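Local coordinates for protein TSC1 N-terminal domain (Chaetomium thermophilum, PDB 7A0M) that probably binds phosphoinositides at the lysosomal membrane, helping to bring the TSC complex there to regulate mTORC1, as the helical N-terminal part of TSC1, at residues F188-L192 with L208-F212; R202-S207 with F243-A248; I232-L236 with A248-L252; K238-T244 with W306-L311. One frame throughout, in Å; residues are numbered along the deposited sequence.

Contact 1. Residues F188-L192 with L208-F212; sequences FMNAL and LLCAF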
loop_
_atom_site.group_PDB
_atom_site.type_symbol
_atom_site.label_atom_id
_atom_site.label_comp_id
_atom_site.label_asym_id
_atom_site.label_seq_id
_atom_site.Cartn_x
_atom_site.Cartn_y
_atom_site.Cartn_z
ATOM N N PHE B 188 -38.033 -4.776 11.011
ATOM C CA PHE B 188 -37.649 -3.368 11.078
ATOM C C PHE B 188 -37.258 -2.835 9.706
ATOM O O PHE B 188 -37.613 -1.708 9.343
ATOM C CB PHE B 188 -36.497 -3.177 12.065
ATOM C CG PHE B 188 -36.033 -1.753 12.180
ATOM C CD1 PHE B 188 -36.687 -0.862 13.014
ATOM C CD2 PHE B 188 -34.951 -1.301 11.444
ATOM C CE1 PHE B 188 -36.265 0.453 13.118
ATOM C CE2 PHE B 188 -34.528 0.010 11.539
ATOM C CZ PHE B 188 -35.183 0.887 12.378
HETATM N N MSE B 189 -36.527 -3.629 8.930
HETATM C CA MSE B 189 -35.995 -3.168 7.655
HETATM C C MSE B 189 -37.014 -3.306 6.525
HETATM O O MSE B 189 -36.950 -2.577 5.535
HETATM C CB MSE B 189 -34.707 -3.924 7.326
HETATM C CG MSE B 189 -33.575 -3.597 8.294
HETATM SE SE MSE B 189 -31.915 -4.562 7.973
HETATM C CE MSE B 189 -32.471 -6.341 8.542
ATOM N N ASN B 190 -37.955 -4.240 6.673
ATOM C CA ASN B 190 -39.089 -4.289 5.755
ATOM C C ASN B 190 -39.961 -3.050 5.908
ATOM O O ASN B 190 -40.370 -2.435 4.915
ATOM C CB ASN B 190 -39.915 -5.554 5.991
ATOM C CG ASN B 190 -39.521 -6.692 5.072
ATOM O OD1 ASN B 190 -39.289 -7.815 5.519
ATOM N ND2 ASN B 190 -39.440 -6.405 3.777
ATOM N N ALA B 191 -40.260 -2.671 7.153
ATOM C CA ALA B 191 -41.073 -1.485 7.398
ATOM C C ALA B 191 -40.342 -0.213 6.983
ATOM O O ALA B 191 -40.967 0.739 6.501
ATOM C CB ALA B 191 -41.474 -1.424 8.871
ATOM N N LEU B 192 -39.020 -0.174 7.170
ATOM C CA LEU B 192 -38.258 1.013 6.794
ATOM C C LEU B 192 -38.185 1.181 5.282
ATOM O O LEU B 192 -38.078 2.310 4.789
ATOM C CB LEU B 192 -36.851 0.946 7.391
ATOM C CG LEU B 192 -35.979 2.192 7.215
ATOM C CD1 LEU B 192 -36.578 3.374 7.963
ATOM C CD2 LEU B 192 -34.553 1.927 7.671
ATOM N N LEU B 208 -32.065 6.868 10.184
ATOM C CA LEU B 208 -32.539 5.886 11.153
ATOM C C LEU B 208 -31.885 4.528 10.930
ATOM O O LEU B 208 -31.615 3.795 11.890
ATOM C CB LEU B 208 -34.061 5.768 11.074
ATOM C CG LEU B 208 -34.733 4.806 12.054
ATOM C CD1 LEU B 208 -34.518 5.261 13.488
ATOM C CD2 LEU B 208 -36.212 4.684 11.743
ATOM N N LEU B 209 -31.630 4.170 9.669
ATOM C CA LEU B 209 -30.931 2.922 9.382
ATOM C C LEU B 209 -29.528 2.925 9.977
ATOM O O LEU B 209 -29.089 1.924 10.553
ATOM C CB LEU B 209 -30.875 2.682 7.874
ATOM C CG LEU B 209 -30.133 1.422 7.422
ATOM C CD1 LEU B 209 -30.721 0.179 8.073
ATOM C CD2 LEU B 209 -30.165 1.299 5.906
ATOM N N CYS B 210 -28.808 4.042 9.838
ATOM C CA CYS B 210 -27.486 4.150 10.448
ATOM C C CYS B 210 -27.566 4.000 11.961
ATOM O O CYS B 210 -26.744 3.303 12.568
ATOM C CB CYS B 210 -26.843 5.484 10.073
ATOM S SG CYS B 210 -26.453 5.662 8.315
ATOM N N ALA B 211 -28.548 4.651 12.590
ATOM C CA ALA B 211 -28.727 4.505 14.031
ATOM C C ALA B 211 -29.084 3.070 14.396
ATOM O O ALA B 211 -28.667 2.566 15.445
ATOM C CB ALA B 211 -29.800 5.472 14.529
ATOM N N PHE B 212 -29.864 2.399 13.544
ATOM C CA PHE B 212 -30.234 1.013 13.808
ATOM C C PHE B 212 -29.016 0.097 13.771
ATOM O O PHE B 212 -28.780 -0.674 14.709
ATOM C CB PHE B 212 -31.281 0.551 12.796
ATOM C CG PHE B 212 -31.703 -0.880 12.971
ATOM C CD1 PHE B 212 -32.289 -1.304 14.154
ATOM C CD2 PHE B 212 -31.520 -1.800 11.953
ATOM C CE1 PHE B 212 -32.678 -2.620 14.317
ATOM C CE2 PHE B 212 -31.909 -3.118 12.110
ATOM C CZ PHE B 212 -32.489 -3.528 13.293
#
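Phe-188 and Phe-212 stack between helix 185-196 and helix 199-214, two successive helices that form an antiparallel helical hairpin in this α-solenoid-like chain. The local axes run at 172° and stay 11.7 Å apart, a wide spacing filled by large side chains. Phe-188 swings its ring across the gap with CG trans to the backbone N (chi1 179°); with the same torsion in Phe-212, each ring reaches out from its own helix and the two side chains pass in opposite directions. They meet face to face, centroids 4.0 Å apart, with the planes opened to 28°. CD2 of Phe-188 sits over the centre of the Phe-212 ring, whereas Phe-212 CD1 lies over one face of the Phe-188 ring, toward its rim. The far edge of the Phe-188 ring, at CZ, touches Leu-208 CG at 4.0 Å, near the ring plane. One residue on, selenomethionine Met-189 crosses the Phe-212 side chain at about a right angle, its CG 4.2 Å from CE2; Met-189 also packs on Leu-228 of helix 228-238. Leu-178 of helix 168-183 packs on Phe-212 and Leu-177 on Phe-188, so this apolar core continues past the hairpin. A turn later Leu-192 divides its two methyls between neighbouring leucines: CD1 meets Leu-208 CD2 at 4.0 Å, and CD2 rests 3.8 Å from Leu-209 CB.

Contact 2. Residues R202-S207 with F243-A248; sequences RNSAFS and FTVNLA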
loop_
_atom_site.group_PDB
_atom_site.type_symbol
_atom_site.label_atom_id
_atom_site.label_comp_id
_atom_site.label_asym_id
_atom_site.label_seq_id
_atom_site.Cartn_x
_atom_site.Cartn_y
_atom_site.Cartn_z
ATOM N N ARG B 202 -36.536 9.861 2.483
ATOM C CA ARG B 202 -35.341 9.044 2.291
ATOM C C ARG B 202 -34.201 9.460 3.216
ATOM O O ARG B 202 -33.507 8.603 3.772
ATOM C CB ARG B 202 -34.901 9.113 0.831
ATOM C CG ARG B 202 -33.836 8.107 0.451
ATOM C CD ARG B 202 -33.766 7.983 -1.056
ATOM N NE ARG B 202 -35.056 7.573 -1.601
ATOM C CZ ARG B 202 -35.500 7.907 -2.809
ATOM N NH1 ARG B 202 -34.755 8.658 -3.607
ATOM N NH2 ARG B 202 -36.691 7.488 -3.217
ATOM N N ASN B 203 -33.981 10.768 3.381
ATOM C CA ASN B 203 -32.889 11.229 4.234
ATOM C C ASN B 203 -33.077 10.764 5.673
ATOM O O ASN B 203 -32.133 10.283 6.312
ATOM C CB ASN B 203 -32.772 12.752 4.164
ATOM C CG ASN B 203 -32.187 13.233 2.849
ATOM O OD1 ASN B 203 -31.560 12.466 2.118
ATOM N ND2 ASN B 203 -32.385 14.510 2.544
ATOM N N SER B 204 -34.292 10.907 6.206
ATOM C CA SER B 204 -34.550 10.473 7.575
ATOM C C SER B 204 -34.476 8.955 7.698
ATOM O O SER B 204 -33.953 8.432 8.689
ATOM C CB SER B 204 -35.914 10.985 8.037
ATOM O OG SER B 204 -35.913 12.395 8.179
ATOM N N ALA B 205 -34.997 8.233 6.702
ATOM C CA ALA B 205 -34.958 6.773 6.740
ATOM C C ALA B 205 -33.527 6.251 6.746
ATOM O O ALA B 205 -33.200 5.328 7.502
ATOM C CB ALA B 205 -35.735 6.196 5.558
ATOM N N PHE B 206 -32.659 6.823 5.908
ATOM C CA PHE B 206 -31.262 6.402 5.897
ATOM C C PHE B 206 -30.568 6.752 7.207
ATOM O O PHE B 206 -29.705 6.002 7.679
ATOM C CB PHE B 206 -30.532 7.034 4.713
ATOM C CG PHE B 206 -30.795 6.348 3.402
ATOM C CD1 PHE B 206 -31.300 5.060 3.369
ATOM C CD2 PHE B 206 -30.542 6.995 2.204
ATOM C CE1 PHE B 206 -31.544 4.426 2.165
ATOM C CE2 PHE B 206 -30.787 6.367 0.997
ATOM C CZ PHE B 206 -31.287 5.081 0.977
ATOM N N SER B 207 -30.925 7.891 7.805
ATOM C CA SER B 207 -30.367 8.250 9.105
ATOM C C SER B 207 -30.787 7.250 10.176
ATOM O O SER B 207 -29.964 6.825 10.996
ATOM C CB SER B 207 -30.799 9.665 9.490
ATOM O OG SER B 207 -30.287 10.620 8.578
ATOM N N PHE B 243 -25.996 14.920 -0.404
ATOM C CA PHE B 243 -26.297 14.537 0.971
ATOM C C PHE B 243 -26.977 13.175 1.035
ATOM O O PHE B 243 -26.630 12.340 1.878
ATOM C CB PHE B 243 -27.169 15.610 1.624
ATOM C CG PHE B 243 -27.415 15.387 3.089
ATOM C CD1 PHE B 243 -26.466 15.754 4.028
ATOM C CD2 PHE B 243 -28.604 14.828 3.527
ATOM C CE1 PHE B 243 -26.692 15.555 5.377
ATOM C CE2 PHE B 243 -28.836 14.628 4.874
ATOM C CZ PHE B 243 -27.879 14.990 5.801
ATOM N N THR B 244 -27.952 12.934 0.155
ATOM C CA THR B 244 -28.680 11.669 0.176
ATOM C C THR B 244 -27.759 10.500 -0.154
ATOM O O THR B 244 -27.752 9.480 0.547
ATOM C CB THR B 244 -29.850 11.719 -0.806
ATOM O OG1 THR B 244 -30.651 12.877 -0.537
ATOM C CG2 THR B 244 -30.712 10.473 -0.671
ATOM N N VAL B 245 -26.980 10.628 -1.231
ATOM C CA VAL B 245 -26.096 9.544 -1.654
ATOM C C VAL B 245 -25.051 9.254 -0.582
ATOM O O VAL B 245 -24.682 8.095 -0.350
ATOM C CB VAL B 245 -25.445 9.891 -3.006
ATOM C CG1 VAL B 245 -24.451 8.822 -3.409
ATOM C CG2 VAL B 245 -26.512 10.063 -4.076
ATOM N N ASN B 246 -24.563 10.297 0.093
ATOM C CA ASN B 246 -23.576 10.093 1.149
ATOM C C ASN B 246 -24.171 9.326 2.324
ATOM O O ASN B 246 -23.506 8.460 2.905
ATOM C CB ASN B 246 -23.016 11.436 1.614
ATOM C CG ASN B 246 -21.837 11.281 2.554
ATOM O OD1 ASN B 246 -20.766 10.824 2.154
ATOM N ND2 ASN B 246 -22.027 11.665 3.811
ATOM N N LEU B 247 -25.415 9.635 2.694
ATOM C CA LEU B 247 -26.099 8.858 3.724
ATOM C C LEU B 247 -26.232 7.396 3.315
ATOM O O LEU B 247 -25.932 6.488 4.099
ATOM C CB LEU B 247 -27.473 9.460 4.013
ATOM C CG LEU B 247 -27.515 10.711 4.888
ATOM C CD1 LEU B 247 -28.952 11.137 5.128
ATOM C CD2 LEU B 247 -26.798 10.467 6.206
ATOM N N ALA B 248 -26.696 7.150 2.085
ATOM C CA ALA B 248 -26.810 5.782 1.589
ATOM C C ALA B 248 -25.461 5.076 1.592
ATOM O O ALA B 248 -25.380 3.877 1.886
ATOM C CB ALA B 248 -27.410 5.781 0.185
#
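Asn-203 lies beside Thr-244 and Phe-206 beside Leu-247 where helix 199-214 and helix 242-255 run nearly parallel, the local axes 9.4 Å apart and inclined at 22°. The polar link is a hydrogen bond from Thr-244 OG1 to Asn-203 OD1, 2.8 Å long, which lies in the carbonyl plane and uses a lone pair of the amide oxygen. OG1 sits beside the threonine's own backbone N (chi1 -53°), which turns it to this amide. The same amide meets the Phe-243 ring at its edge, the two planes nearly perpendicular at 85°. Thr-244 CG2 rests 4.0 Å from CD of Arg-202, whose guanidinium reaches on to Asp-239 and the backbone O of Asp-307. A turn along, Phe-206 lays one ring face over Ala-248, with CE2 3.5 Å from its CB, while the CB atoms of Phe-206 and Leu-247 abut. Leu-247 CD1 settles 3.5 Å from Asn-203 O. That oxygen accepts hydrogen bonds from Ser-207 N and Ser-207 OG, from opposite faces of its plane, so the serine hydroxyl is turned back onto its own helix. One directional bond beside undirected apolar contacts probably fixes how the helices are shifted along each other more than it adds to their burial.

Contact 3. Residues I232-L236 with A248-L252; sequences ILQSL and ALIAL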
loop_
_atom_site.group_PDB
_atom_site.type_symbol
_atom_site.label_atom_id
_atom_site.label_comp_id
_atom_site.label_asym_id
_atom_site.label_seq_id
_atom_site.Cartn_x
_atom_site.Cartn_y
_atom_site.Cartn_z
ATOM N N ILE B 232 -31.071 0.729 -1.294
ATOM C CA ILE B 232 -29.868 1.477 -0.934
ATOM C C ILE B 232 -28.971 1.638 -2.155
ATOM O O ILE B 232 -28.503 2.740 -2.466
ATOM C CB ILE B 232 -29.125 0.779 0.218
ATOM C CG1 ILE B 232 -29.996 0.740 1.476
ATOM C CG2 ILE B 232 -27.802 1.481 0.500
ATOM C CD1 ILE B 232 -29.478 -0.193 2.548
ATOM N N LEU B 233 -28.716 0.534 -2.862
ATOM C CA LEU B 233 -27.915 0.594 -4.079
ATOM C C LEU B 233 -28.609 1.423 -5.154
ATOM O O LEU B 233 -27.950 2.118 -5.937
ATOM C CB LEU B 233 -27.640 -0.818 -4.593
ATOM C CG LEU B 233 -26.976 -1.780 -3.604
ATOM C CD1 LEU B 233 -26.566 -3.071 -4.298
ATOM C CD2 LEU B 233 -25.778 -1.133 -2.924
ATOM N N GLN B 234 -29.941 1.357 -5.211
ATOM C CA GLN B 234 -30.679 2.126 -6.207
ATOM C C GLN B 234 -30.554 3.624 -5.956
ATOM O O GLN B 234 -30.431 4.409 -6.904
ATOM C CB GLN B 234 -32.143 1.691 -6.214
ATOM C CG GLN B 234 -32.965 2.249 -7.356
ATOM C CD GLN B 234 -34.107 1.333 -7.743
ATOM O OE1 GLN B 234 -34.877 1.635 -8.657
ATOM N NE2 GLN B 234 -34.205 0.188 -7.073
ATOM N N SER B 235 -30.597 4.041 -4.688
ATOM C CA SER B 235 -30.356 5.443 -4.362
ATOM C C SER B 235 -28.944 5.862 -4.751
ATOM O O SER B 235 -28.734 6.963 -5.272
ATOM C CB SER B 235 -30.597 5.685 -2.873
ATOM O OG SER B 235 -30.294 7.024 -2.517
ATOM N N LEU B 236 -27.961 4.992 -4.501
ATOM C CA LEU B 236 -26.578 5.308 -4.843
ATOM C C LEU B 236 -26.383 5.453 -6.348
ATOM O O LEU B 236 -25.472 6.162 -6.789
ATOM C CB LEU B 236 -25.651 4.228 -4.287
ATOM C CG LEU B 236 -25.456 4.225 -2.769
ATOM C CD1 LEU B 236 -24.961 2.871 -2.294
ATOM C CD2 LEU B 236 -24.485 5.319 -2.356
ATOM N N ALA B 248 -26.696 7.150 2.085
ATOM C CA ALA B 248 -26.810 5.782 1.589
ATOM C C ALA B 248 -25.461 5.076 1.592
ATOM O O ALA B 248 -25.380 3.877 1.886
ATOM C CB ALA B 248 -27.410 5.781 0.185
ATOM N N LEU B 249 -24.389 5.802 1.269
ATOM C CA LEU B 249 -23.068 5.184 1.238
ATOM C C LEU B 249 -22.600 4.819 2.642
ATOM O O LEU B 249 -21.988 3.764 2.841
ATOM C CB LEU B 249 -22.066 6.117 0.558
ATOM C CG LEU B 249 -20.741 5.467 0.154
ATOM C CD1 LEU B 249 -20.988 4.349 -0.848
ATOM C CD2 LEU B 249 -19.787 6.503 -0.418
ATOM N N ILE B 250 -22.880 5.677 3.624
ATOM C CA ILE B 250 -22.525 5.364 5.005
ATOM C C ILE B 250 -23.257 4.111 5.466
ATOM O O ILE B 250 -22.671 3.234 6.113
ATOM C CB ILE B 250 -22.820 6.563 5.926
ATOM C CG1 ILE B 250 -21.874 7.723 5.612
ATOM C CG2 ILE B 250 -22.699 6.161 7.389
ATOM C CD1 ILE B 250 -22.157 8.976 6.413
ATOM N N ALA B 251 -24.545 4.004 5.134
ATOM C CA ALA B 251 -25.299 2.804 5.484
ATOM C C ALA B 251 -24.716 1.571 4.807
ATOM O O ALA B 251 -24.587 0.513 5.435
ATOM C CB ALA B 251 -26.770 2.979 5.108
ATOM N N LEU B 252 -24.355 1.686 3.527
ATOM C CA LEU B 252 -23.780 0.548 2.815
ATOM C C LEU B 252 -22.452 0.120 3.429
ATOM O O LEU B 252 -22.197 -1.077 3.598
ATOM C CB LEU B 252 -23.600 0.890 1.336
ATOM C CG LEU B 252 -23.006 -0.221 0.465
ATOM C CD1 LEU B 252 -23.917 -1.440 0.451
ATOM C CD2 LEU B 252 -22.748 0.275 -0.951
#
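Leu-236 is the main bump of this interface, pushed from helix 228-238 into a hollow on helix 242-255 whose floor is Ala-248 and whose walls are Leu-249 and Leu-252. With CG beside its own backbone N (chi1 -72°), the side chain spreads its branches across one helical turn. CG stands 3.9 Å from Ala-248 CB, CD2 comes 3.7 Å from Leu-249 N, and CD1 meets Leu-252 CD2 at 3.7 Å. The small methyl of Ala-248 probably allows this close approach. A turn earlier Ile-232 sets CG2 against the backbone, 3.7 Å from Ala-248 O, and also brushes Leu-252 CB. Leu-233 leaves its backbone pointing away from the partner helix, yet its tip comes across: the side chain crosses Leu-252 at about a right angle, with CD2 3.9 Å from both of that residue's methyls. Ser-235 closes the flank: its OG lies 4.1 Å from Ala-248 CB and hydrogen-bonds to Asp-239. Trimming Leu-236 to an alanine would probably open a gap over Ala-248 and cost Leu-252 CD2 one of its neighbours. Ile-273 of helix 267-278 touches both Leu-233 and Leu-236 and extends the apolar layer. The local axes run at 140° and approach to 9.5 Å: an antiparallel but splayed pair of consecutive helices, the hairpin from which α-solenoids are built.

Contact 4. Residues K238-T244 with W306-L311; sequences KDESTFT and WDKVLL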
loop_
_atom_site.group_PDB
_atom_site.type_symbol
_atom_site.label_atom_id
_atom_site.label_comp_id
_atom_site.label_asym_id
_atom_site.label_seq_id
_atom_site.Cartn_x
_atom_site.Cartn_y
_atom_site.Cartn_z
ATOM N N LYS B 238 -28.956 6.435 -8.603
ATOM C CA LYS B 238 -29.897 7.335 -9.263
ATOM C C LYS B 238 -30.050 8.685 -8.584
ATOM O O LYS B 238 -30.158 9.699 -9.277
ATOM C CB LYS B 238 -31.279 6.671 -9.363
ATOM C CG LYS B 238 -31.299 5.381 -10.163
ATOM C CD LYS B 238 -32.663 4.718 -10.084
ATOM C CE LYS B 238 -32.688 3.407 -10.849
ATOM N NZ LYS B 238 -34.079 2.905 -11.028
ATOM N N ASP B 239 -30.081 8.733 -7.253
ATOM C CA ASP B 239 -30.287 10.002 -6.567
ATOM C C ASP B 239 -29.171 10.984 -6.906
ATOM O O ASP B 239 -28.020 10.603 -7.135
ATOM C CB ASP B 239 -30.368 9.792 -5.056
ATOM C CG ASP B 239 -31.688 9.180 -4.625
ATOM O OD1 ASP B 239 -32.681 9.326 -5.369
ATOM O OD2 ASP B 239 -31.737 8.564 -3.540
ATOM N N GLU B 240 -29.525 12.267 -6.932
ATOM C CA GLU B 240 -28.619 13.310 -7.382
ATOM C C GLU B 240 -28.241 14.292 -6.284
ATOM O O GLU B 240 -27.473 15.225 -6.547
ATOM C CB GLU B 240 -29.243 14.066 -8.564
ATOM C CG GLU B 240 -29.593 13.161 -9.737
ATOM C CD GLU B 240 -30.279 13.897 -10.869
ATOM O OE1 GLU B 240 -30.551 15.107 -10.719
ATOM O OE2 GLU B 240 -30.550 13.262 -11.910
ATOM N N SER B 241 -28.751 14.112 -5.069
ATOM C CA SER B 241 -28.353 14.930 -3.933
ATOM C C SER B 241 -27.093 14.348 -3.306
ATOM O O SER B 241 -27.054 13.162 -2.963
ATOM C CB SER B 241 -29.476 15.006 -2.896
ATOM O OG SER B 241 -29.028 15.634 -1.707
ATOM N N THR B 242 -26.059 15.184 -3.173
ATOM C CA THR B 242 -24.823 14.736 -2.538
ATOM C C THR B 242 -25.078 14.259 -1.113
ATOM O O THR B 242 -24.458 13.294 -0.651
ATOM C CB THR B 242 -23.788 15.862 -2.547
ATOM O OG1 THR B 242 -23.688 16.408 -3.868
ATOM C CG2 THR B 242 -22.425 15.338 -2.118
ATOM N N PHE B 243 -25.996 14.920 -0.404
ATOM C CA PHE B 243 -26.297 14.537 0.971
ATOM C C PHE B 243 -26.977 13.175 1.035
ATOM O O PHE B 243 -26.630 12.340 1.878
ATOM C CB PHE B 243 -27.169 15.610 1.624
ATOM C CG PHE B 243 -27.415 15.387 3.089
ATOM C CD1 PHE B 243 -26.466 15.754 4.028
ATOM C CD2 PHE B 243 -28.604 14.828 3.527
ATOM C CE1 PHE B 243 -26.692 15.555 5.377
ATOM C CE2 PHE B 243 -28.836 14.628 4.874
ATOM C CZ PHE B 243 -27.879 14.990 5.801
ATOM N N THR B 244 -27.952 12.934 0.155
ATOM C CA THR B 244 -28.680 11.669 0.176
ATOM C C THR B 244 -27.759 10.500 -0.154
ATOM O O THR B 244 -27.752 9.480 0.547
ATOM C CB THR B 244 -29.850 11.719 -0.806
ATOM O OG1 THR B 244 -30.651 12.877 -0.537
ATOM C CG2 THR B 244 -30.712 10.473 -0.671
ATOM N N TRP B 306 -38.730 4.855 -9.585
ATOM C CA TRP B 306 -37.881 5.322 -8.499
ATOM C C TRP B 306 -38.051 6.826 -8.385
ATOM O O TRP B 306 -37.925 7.540 -9.383
ATOM C CB TRP B 306 -36.406 4.964 -8.738
ATOM C CG TRP B 306 -35.500 5.431 -7.631
ATOM C CD1 TRP B 306 -34.724 6.559 -7.618
ATOM C CD2 TRP B 306 -35.303 4.797 -6.362
ATOM N NE1 TRP B 306 -34.046 6.654 -6.425
ATOM C CE2 TRP B 306 -34.387 5.586 -5.636
ATOM C CE3 TRP B 306 -35.809 3.637 -5.772
ATOM C CZ2 TRP B 306 -33.967 5.248 -4.351
ATOM C CZ3 TRP B 306 -35.391 3.304 -4.499
ATOM C CH2 TRP B 306 -34.480 4.105 -3.802
ATOM N N ASP B 307 -38.341 7.297 -7.177
ATOM C CA ASP B 307 -38.548 8.719 -6.923
ATOM C C ASP B 307 -37.205 9.299 -6.505
ATOM O O ASP B 307 -36.788 9.166 -5.352
ATOM C CB ASP B 307 -39.612 8.920 -5.849
ATOM C CG ASP B 307 -40.131 10.342 -5.795
ATOM O OD1 ASP B 307 -39.866 11.103 -6.747
ATOM O OD2 ASP B 307 -40.806 10.698 -4.805
ATOM N N LYS B 308 -36.525 9.943 -7.449
ATOM C CA LYS B 308 -35.189 10.461 -7.196
ATOM C C LYS B 308 -35.238 11.675 -6.278
ATOM O O LYS B 308 -36.157 12.494 -6.352
ATOM C CB LYS B 308 -34.506 10.844 -8.507
ATOM C CG LYS B 308 -34.266 9.689 -9.463
ATOM C CD LYS B 308 -33.335 10.113 -10.592
ATOM C CE LYS B 308 -33.752 11.453 -11.184
ATOM N NZ LYS B 308 -32.815 11.916 -12.245
ATOM N N VAL B 309 -34.231 11.792 -5.421
ATOM C CA VAL B 309 -33.973 13.032 -4.702
ATOM C C VAL B 309 -33.032 13.863 -5.562
ATOM O O VAL B 309 -31.918 13.429 -5.880
ATOM C CB VAL B 309 -33.368 12.764 -3.315
ATOM C CG1 VAL B 309 -33.087 14.078 -2.599
ATOM C CG2 VAL B 309 -34.295 11.887 -2.492
ATOM N N LEU B 310 -33.475 15.056 -5.941
ATOM C CA LEU B 310 -32.698 15.896 -6.836
ATOM C C LEU B 310 -31.597 16.615 -6.064
ATOM O O LEU B 310 -31.545 16.594 -4.831
ATOM C CB LEU B 310 -33.604 16.895 -7.553
ATOM C CG LEU B 310 -34.836 16.287 -8.230
ATOM C CD1 LEU B 310 -35.690 17.368 -8.874
ATOM C CD2 LEU B 310 -34.433 15.228 -9.248
ATOM N N LEU B 311 -30.702 17.257 -6.808
ATOM C CA LEU B 311 -29.625 18.011 -6.184
ATOM C C LEU B 311 -30.204 19.194 -5.423
ATOM O O LEU B 311 -31.012 19.958 -5.960
ATOM C CB LEU B 311 -28.630 18.492 -7.240
ATOM C CG LEU B 311 -27.385 19.226 -6.734
ATOM C CD1 LEU B 311 -26.321 18.243 -6.269
ATOM C CD2 LEU B 311 -26.831 20.152 -7.808
#
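The turn joining helix 228-238 to helix 242-255 is where Asp-239 grips an irregular strip of chain, 306-311, from the long loop ahead of helix 323-333. OD1 of Asp-239 accepts from Val-309 N at 2.9 Å and from Trp-306 NE1 at 3.2 Å; the two donors come from opposite faces of the carboxylate plane, both well out of it. Asp-239 OD1 lies close to the plane of the indole, so the NE1 edge of the Trp-306 ring, not a face, meets the acid. Arg-202 adds a salt bridge to the same oxygen, and Ser-235 holds OD2. An alanine at Asp-239 would probably leave Val-309 N and Trp-306 NE1 without this acceptor, the indole freer to turn and Arg-202 short of a counter-charge. Backbone pairing continues the grip: Glu-240 N reaches Val-309 O at 2.9 Å, nearly in line with the carbonyl. Mid-turn, Ser-241 is the N-cap of helix 242-255; its OG accepts weakly from Phe-243 N and Thr-244 N and also pairs with Asp-316. Val-309 CG1 tucks against this helix start, 3.7 Å from Ser-241 CB and 3.4 Å from Thr-244 OG1. On the outer side Lys-308, bent at its third torsion (chi3 -47°), brings NZ to 2.7 Å from Glu-240 OE2 in a salt bridge. The extended Lys-238 chain passes the indole at a slant, CD 3.7 Å from Trp-306 CD1, and its NZ hydrogen-bonds to Gln-234. Leu-311 CD1 lies 3.2 Å from Glu-240 O.

In the fold
Contact 1 sits at the heart of the chain, its centre about 2 Å from that of the chain, and contact 4 lies farthest out, its centre about 21 Å away; chemistry follows place. Contacts 1 and 3 are buried, essentially apolar joins within antiparallel helix pairs, one bridged by stacked rings, the other closer and aliphatic. Contact 2 ties one pair to the next, sharing helix 199-214 with contact 1 and Ala-248 with contact 3, and mixes apolar packing with a polar link. Contact 4 fastens loop to turn through charges and backbone bonds. Arg-202 reaches from contact 2 into contact 4, and Ser-235 of contact 3 packs against Trp-306, so the three outer contacts interlock.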